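PDB 7OSK: arabinogalactan endo-1,4-beta-galactosidase from Ignisphaera aggregans, which probably hydrolyses internal beta-1,4-galactosidic linkages of arabinogalactan through this calcium-binding, family 53 glycoside hydrolase catalytic domain. Local coordinates for residues L161-K174 and L212-N224. Residues are numbered along the deposited sequence; the frame is centred on the assembly and turned at random.
Sequences LVEAVYNWTYNALK and LLKAAISAVKDVN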
loop_
_atom_site.group_PDB
_atom_site.type_symbol
_atom_site.label_atom_id
_atom_site.label_comp_id
_atom_site.label_asym_id
_atom_site.label_seq_id
_atom_site.Cartn_x
_atom_site.Cartn_y
_atom_site.Cartn_z
ATOM N N LEU A 161 1.987 17.884 19.499
ATOM C CA LEU A 161 2.023 16.911 18.414
ATOM C C LEU A 161 0.730 16.104 18.364
ATOM O O LEU A 161 0.223 15.800 17.284
ATOM C CB LEU A 161 3.227 15.977 18.572
ATOM C CG LEU A 161 3.471 14.959 17.456
ATOM C CD1 LEU A 161 3.678 15.646 16.112
ATOM C CD2 LEU A 161 4.668 14.082 17.798
ATOM N N VAL A 162 0.201 15.757 19.535
ATOM C CA VAL A 162 -1.075 15.054 19.615
ATOM C C VAL A 162 -2.170 15.914 18.998
ATOM O O VAL A 162 -3.045 15.414 18.290
ATOM C CB VAL A 162 -1.456 14.709 21.074
ATOM C CG1 VAL A 162 -2.831 14.057 21.135
ATOM C CG2 VAL A 162 -0.415 13.794 21.698
ATOM N N GLU A 163 -2.116 17.212 19.278
ATOM C CA GLU A 163 -3.074 18.156 18.722
ATOM C C GLU A 163 -2.885 18.279 17.211
ATOM O O GLU A 163 -3.820 18.618 16.486
ATOM C CB GLU A 163 -2.925 19.528 19.389
ATOM C CG GLU A 163 -4.137 20.434 19.224
ATOM C CD GLU A 163 -5.322 19.982 20.062
ATOM O OE1 GLU A 163 -5.264 20.130 21.302
ATOM O OE2 GLU A 163 -6.311 19.480 19.484
ATOM N N ALA A 164 -1.672 17.996 16.745
ATOM C CA ALA A 164 -1.344 18.123 15.329
ATOM C C ALA A 164 -1.868 16.942 14.518
ATOM O O ALA A 164 -2.491 17.132 13.473
ATOM C CB ALA A 164 0.159 18.260 15.143
ATOM N N VAL A 165 -1.614 15.725 14.991
ATOM C CA VAL A 165 -2.066 14.532 14.281
ATOM C C VAL A 165 -3.588 14.485 14.211
ATOM O O VAL A 165 -4.154 14.049 13.208
ATOM C CB VAL A 165 -1.548 13.232 14.937
ATOM C CG1 VAL A 165 -0.052 13.093 14.718
ATOM C CG2 VAL A 165 -1.886 13.189 16.422
ATOM N N TYR A 166 -4.250 14.947 15.265
ATOM C CA TYR A 166 -5.705 14.944 15.292
ATOM C C TYR A 166 -6.268 15.955 14.305
ATOM O O TYR A 166 -7.068 15.606 13.435
ATOM C CB TYR A 166 -6.233 15.249 16.695
ATOM C CG TYR A 166 -7.738 15.409 16.726
ATOM C CD1 TYR A 166 -8.573 14.302 16.802
ATOM C CD2 TYR A 166 -8.325 16.669 16.663
ATOM C CE1 TYR A 166 -9.948 14.443 16.821
ATOM C CE2 TYR A 166 -9.698 16.819 16.682
ATOM C CZ TYR A 166 -10.505 15.703 16.760
ATOM O OH TYR A 166 -11.873 15.847 16.780
ATOM N N ASN A 167 -5.844 17.208 14.444
ATOM C CA ASN A 167 -6.384 18.294 13.635
ATOM C C ASN A 167 -6.060 18.142 12.154
ATOM O O ASN A 167 -6.851 18.535 11.299
ATOM C CB ASN A 167 -5.859 19.636 14.136
ATOM C CG ASN A 167 -6.526 20.808 13.451
ATOM O OD1 ASN A 167 -5.993 21.371 12.493
ATOM N ND2 ASN A 167 -7.706 21.178 13.935
ATOM N N TRP A 168 -4.898 17.575 11.850
ATOM C CA TRP A 168 -4.505 17.368 10.462
ATOM C C TRP A 168 -5.294 16.218 9.850
ATOM O O TRP A 168 -5.791 16.329 8.730
ATOM C CB TRP A 168 -3.005 17.091 10.347
ATOM C CG TRP A 168 -2.557 16.956 8.926
ATOM C CD1 TRP A 168 -2.181 17.963 8.085
ATOM C CD2 TRP A 168 -2.452 15.744 8.171
ATOM N NE1 TRP A 168 -1.846 17.452 6.854
ATOM C CE2 TRP A 168 -2.003 16.092 6.880
ATOM C CE3 TRP A 168 -2.692 14.397 8.460
ATOM C CZ2 TRP A 168 -1.788 15.144 5.884
ATOM C CZ3 TRP A 168 -2.478 13.456 7.468
ATOM C CH2 TRP A 168 -2.032 13.834 6.195
ATOM N N THR A 169 -5.407 15.117 10.589
ATOM C CA THR A 169 -6.155 13.955 10.124
ATOM C C THR A 169 -7.622 14.303 9.916
ATOM O O THR A 169 -8.234 13.885 8.932
ATOM C CB THR A 169 -6.059 12.783 11.118
ATOM O OG1 THR A 169 -4.683 12.440 11.323
ATOM C CG2 THR A 169 -6.809 11.563 10.592
ATOM N N TYR A 170 -8.182 15.059 10.854
ATOM C CA TYR A 170 -9.576 15.464 10.773
ATOM C C TYR A 170 -9.807 16.285 9.514
ATOM O O TYR A 170 -10.652 15.944 8.686
ATOM C CB TYR A 170 -9.982 16.265 12.013
ATOM C CG TYR A 170 -11.405 16.770 11.966
ATOM C CD1 TYR A 170 -12.467 15.947 12.316
ATOM C CD2 TYR A 170 -11.688 18.070 11.567
ATOM C CE1 TYR A 170 -13.769 16.402 12.269
ATOM C CE2 TYR A 170 -12.986 18.535 11.519
ATOM C CZ TYR A 170 -14.024 17.698 11.871
ATOM O OH TYR A 170 -15.320 18.158 11.823
ATOM N N ASN A 171 -9.039 17.359 9.371
ATOM C CA ASN A 171 -9.145 18.235 8.211
ATOM C C ASN A 171 -8.774 17.512 6.920
ATOM O O ASN A 171 -9.338 17.793 5.864
ATOM C CB ASN A 171 -8.257 19.466 8.396
ATOM C CG ASN A 171 -8.842 20.468 9.376
ATOM O OD1 ASN A 171 -10.052 20.697 9.402
ATOM N ND2 ASN A 171 -7.982 21.075 10.188
ATOM N N ALA A 172 -7.825 16.583 7.007
ATOM C CA ALA A 172 -7.432 15.790 5.846
ATOM C C ALA A 172 -8.624 14.997 5.325
ATOM O O ALA A 172 -8.972 15.098 4.154
ATOM C CB ALA A 172 -6.284 14.857 6.190
ATOM N N LEU A 173 -9.258 14.221 6.200
ATOM C CA LEU A 173 -10.396 13.402 5.796
ATOM C C LEU A 173 -11.627 14.255 5.500
ATOM O O LEU A 173 -12.464 13.876 4.681
ATOM C CB LEU A 173 -10.716 12.364 6.873
ATOM C CG LEU A 173 -9.637 11.297 7.093
ATOM C CD1 LEU A 173 -10.011 10.385 8.244
ATOM C CD2 LEU A 173 -9.394 10.479 5.833
ATOM N N LYS A 174 -11.736 15.408 6.158
ATOM C CA LYS A 174 -12.806 16.352 5.848
ATOM C C LYS A 174 -12.625 16.914 4.441
ATOM O O LYS A 174 -13.601 17.239 3.765
ATOM C CB LYS A 174 -12.847 17.495 6.866
ATOM C CG LYS A 174 -13.911 17.344 7.948
ATOM C CD LYS A 174 -15.319 17.424 7.366
ATOM C CE LYS A 174 -16.380 17.299 8.444
ATOM N NZ LYS A 174 -17.735 17.125 7.856
ATOM N N LEU A 212 -0.406 9.069 20.252
ATOM C CA LEU A 212 -0.438 9.595 18.893
ATOM C C LEU A 212 -1.266 8.699 17.983
ATOM O O LEU A 212 -1.981 9.181 17.106
ATOM C CB LEU A 212 0.982 9.735 18.339
ATOM C CG LEU A 212 1.848 10.814 18.997
ATOM C CD1 LEU A 212 3.280 10.744 18.491
ATOM C CD2 LEU A 212 1.266 12.197 18.752
ATOM N N LEU A 213 -1.167 7.392 18.193
ATOM C CA LEU A 213 -1.919 6.439 17.391
ATOM C C LEU A 213 -3.412 6.608 17.655
ATOM O O LEU A 213 -4.216 6.638 16.725
ATOM C CB LEU A 213 -1.473 5.007 17.701
ATOM C CG LEU A 213 -1.413 4.007 16.543
ATOM C CD1 LEU A 213 -0.533 4.504 15.407
ATOM C CD2 LEU A 213 -0.899 2.669 17.050
ATOM N N LYS A 214 -3.774 6.735 18.928
ATOM C CA LYS A 214 -5.164 6.959 19.315
ATOM C C LYS A 214 -5.690 8.298 18.805
ATOM O O LYS A 214 -6.842 8.401 18.389
ATOM C CB LYS A 214 -5.307 6.901 20.837
ATOM C CG LYS A 214 -5.300 5.496 21.419
ATOM C CD LYS A 214 -5.483 5.531 22.929
ATOM C CE LYS A 214 -5.599 4.133 23.510
ATOM N NZ LYS A 214 -5.717 4.158 24.993
ATOM N N ALA A 215 -4.839 9.319 18.849
ATOM C CA ALA A 215 -5.219 10.668 18.437
ATOM C C ALA A 215 -5.662 10.710 16.979
ATOM O O ALA A 215 -6.655 11.358 16.638
ATOM C CB ALA A 215 -4.065 11.623 18.657
ATOM N N ALA A 216 -4.916 10.025 16.121
ATOM C CA ALA A 216 -5.270 9.934 14.712
ATOM C C ALA A 216 -6.594 9.204 14.544
ATOM O O ALA A 216 -7.453 9.632 13.779
ATOM C CB ALA A 216 -4.179 9.229 13.937
ATOM N N ILE A 217 -6.755 8.102 15.268
ATOM C CA ILE A 217 -7.969 7.302 15.174
ATOM C C ILE A 217 -9.186 8.107 15.626
ATOM O O ILE A 217 -10.238 8.044 14.994
ATOM C CB ILE A 217 -7.854 6.008 16.006
ATOM C CG1 ILE A 217 -6.745 5.125 15.434
ATOM C CG2 ILE A 217 -9.172 5.239 16.000
ATOM C CD1 ILE A 217 -6.372 3.952 16.305
ATOM N N SER A 218 -9.045 8.867 16.709
ATOM C CA SER A 218 -10.137 9.714 17.178
ATOM C C SER A 218 -10.569 10.675 16.080
ATOM O O SER A 218 -11.753 10.977 15.941
ATOM C CB SER A 218 -9.729 10.500 18.426
ATOM O OG SER A 218 -9.784 9.685 19.583
ATOM N N ALA A 219 -9.604 11.144 15.296
ATOM C CA ALA A 219 -9.891 12.076 14.215
ATOM C C ALA A 219 -10.716 11.402 13.123
ATOM O O ALA A 219 -11.702 11.964 12.650
ATOM C CB ALA A 219 -8.599 12.634 13.638
ATOM N N VAL A 220 -10.313 10.195 12.734
ATOM C CA VAL A 220 -10.999 9.461 11.675
ATOM C C VAL A 220 -12.468 9.226 12.017
ATOM O O VAL A 220 -13.352 9.440 11.185
ATOM C CB VAL A 220 -10.335 8.093 11.411
ATOM C CG1 VAL A 220 -11.069 7.346 10.296
ATOM C CG2 VAL A 220 -8.867 8.267 11.063
ATOM N N LYS A 221 -12.716 8.783 13.246
ATOM C CA LYS A 221 -14.056 8.390 13.672
ATOM C C LYS A 221 -14.964 9.615 13.804
ATOM O O LYS A 221 -16.178 9.521 13.614
ATOM C CB LYS A 221 -14.000 7.629 15.004
ATOM C CG LYS A 221 -12.896 6.564 15.097
ATOM C CD LYS A 221 -13.379 5.183 14.697
ATOM C CE LYS A 221 -14.183 4.519 15.807
ATOM N NZ LYS A 221 -13.356 3.553 16.584
ATOM N N ASP A 222 -14.372 10.763 14.126
ATOM C CA ASP A 222 -15.125 12.009 14.265
ATOM C C ASP A 222 -15.624 12.502 12.906
ATOM O O ASP A 222 -16.654 13.173 12.821
ATOM C CB ASP A 222 -14.269 13.091 14.931
ATOM C CG ASP A 222 -14.074 12.854 16.419
ATOM O OD1 ASP A 222 -14.924 12.185 17.044
ATOM O OD2 ASP A 222 -13.067 13.353 16.965
ATOM N N VAL A 223 -14.888 12.174 11.848
ATOM C CA VAL A 223 -15.330 12.475 10.491
ATOM C C VAL A 223 -16.393 11.461 10.085
ATOM O O VAL A 223 -17.421 11.817 9.508
ATOM C CB VAL A 223 -14.164 12.442 9.478
ATOM C CG1 VAL A 223 -14.649 12.847 8.088
ATOM C CG2 VAL A 223 -13.034 13.356 9.929
ATOM N N ASN A 224 -16.136 10.196 10.402
ATOM C CA ASN A 224 -17.068 9.117 10.101
ATOM C C ASN A 224 -16.666 7.855 10.872
ATOM O O ASN A 224 -15.572 7.333 10.665
ATOM C CB ASN A 224 -17.097 8.843 8.594
ATOM C CG ASN A 224 -18.180 7.860 8.196
ATOM O OD1 ASN A 224 -18.120 6.680 8.541
ATOM N ND2 ASN A 224 -19.169 8.339 7.446
#
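Ala219 and Thr169 meet at the centre of the interface between two helices that run roughly parallel. The helix axes approach to 7.8 Å and cross at -28°. Small residues line this approach: Ala215 and Ala219 point at helix 161-174 and Ala216 flanks it. The methyl CB of Ala219 lies 3.6 Å from CB of Thr169 and also packs against the backbone at Tyr166 and Tyr170. The hydroxyl of Thr169 turns back into its own helix. Its OG1 donates to Val165 O, which also accepts the backbone N-H of Thr169. OG1 is also hydrogen-bonded to the OH of Tyr137. This leaves the CG2 methyl to touch Ala219 and Val220.

Towards one end, CG2 of Val165 meets CB of Ala215 at 3.5 Å. Beyond it, the CD2 branch of Leu212 reaches CG2 of Val162, while its CD1 meets CD2 of Leu161 at 3.7 Å. Towards the other end, CD1 of Leu173 lies over CA and CG2 of Val220. CG2 of Val223 fits between CB of Leu173 and CD1 of Tyr170, 3.6 Å from the latter.

The outer edge is polar. A chi1 of 173° sets the Tyr166 ring opposite its backbone N and along helix 212-223, a knob among Ala215, Ser218, Ala219 and Asp222. The carbonyl of Ala215 comes to the ring edge. Tyr166 OH donates to Asp222 OD2 at 2.8 Å, on the anti side of the carboxylate and out of its plane. Ring and carboxylate are turned 76° apart.

On the inner side, Leu173 and Ala216 reach strand 185-188, and Val220 reaches strand 228-234. Two neighbouring outer helices thus pack side by side around the closed eight-stranded parallel barrel, as in the TIM-barrel fold of glycoside hydrolase family 53.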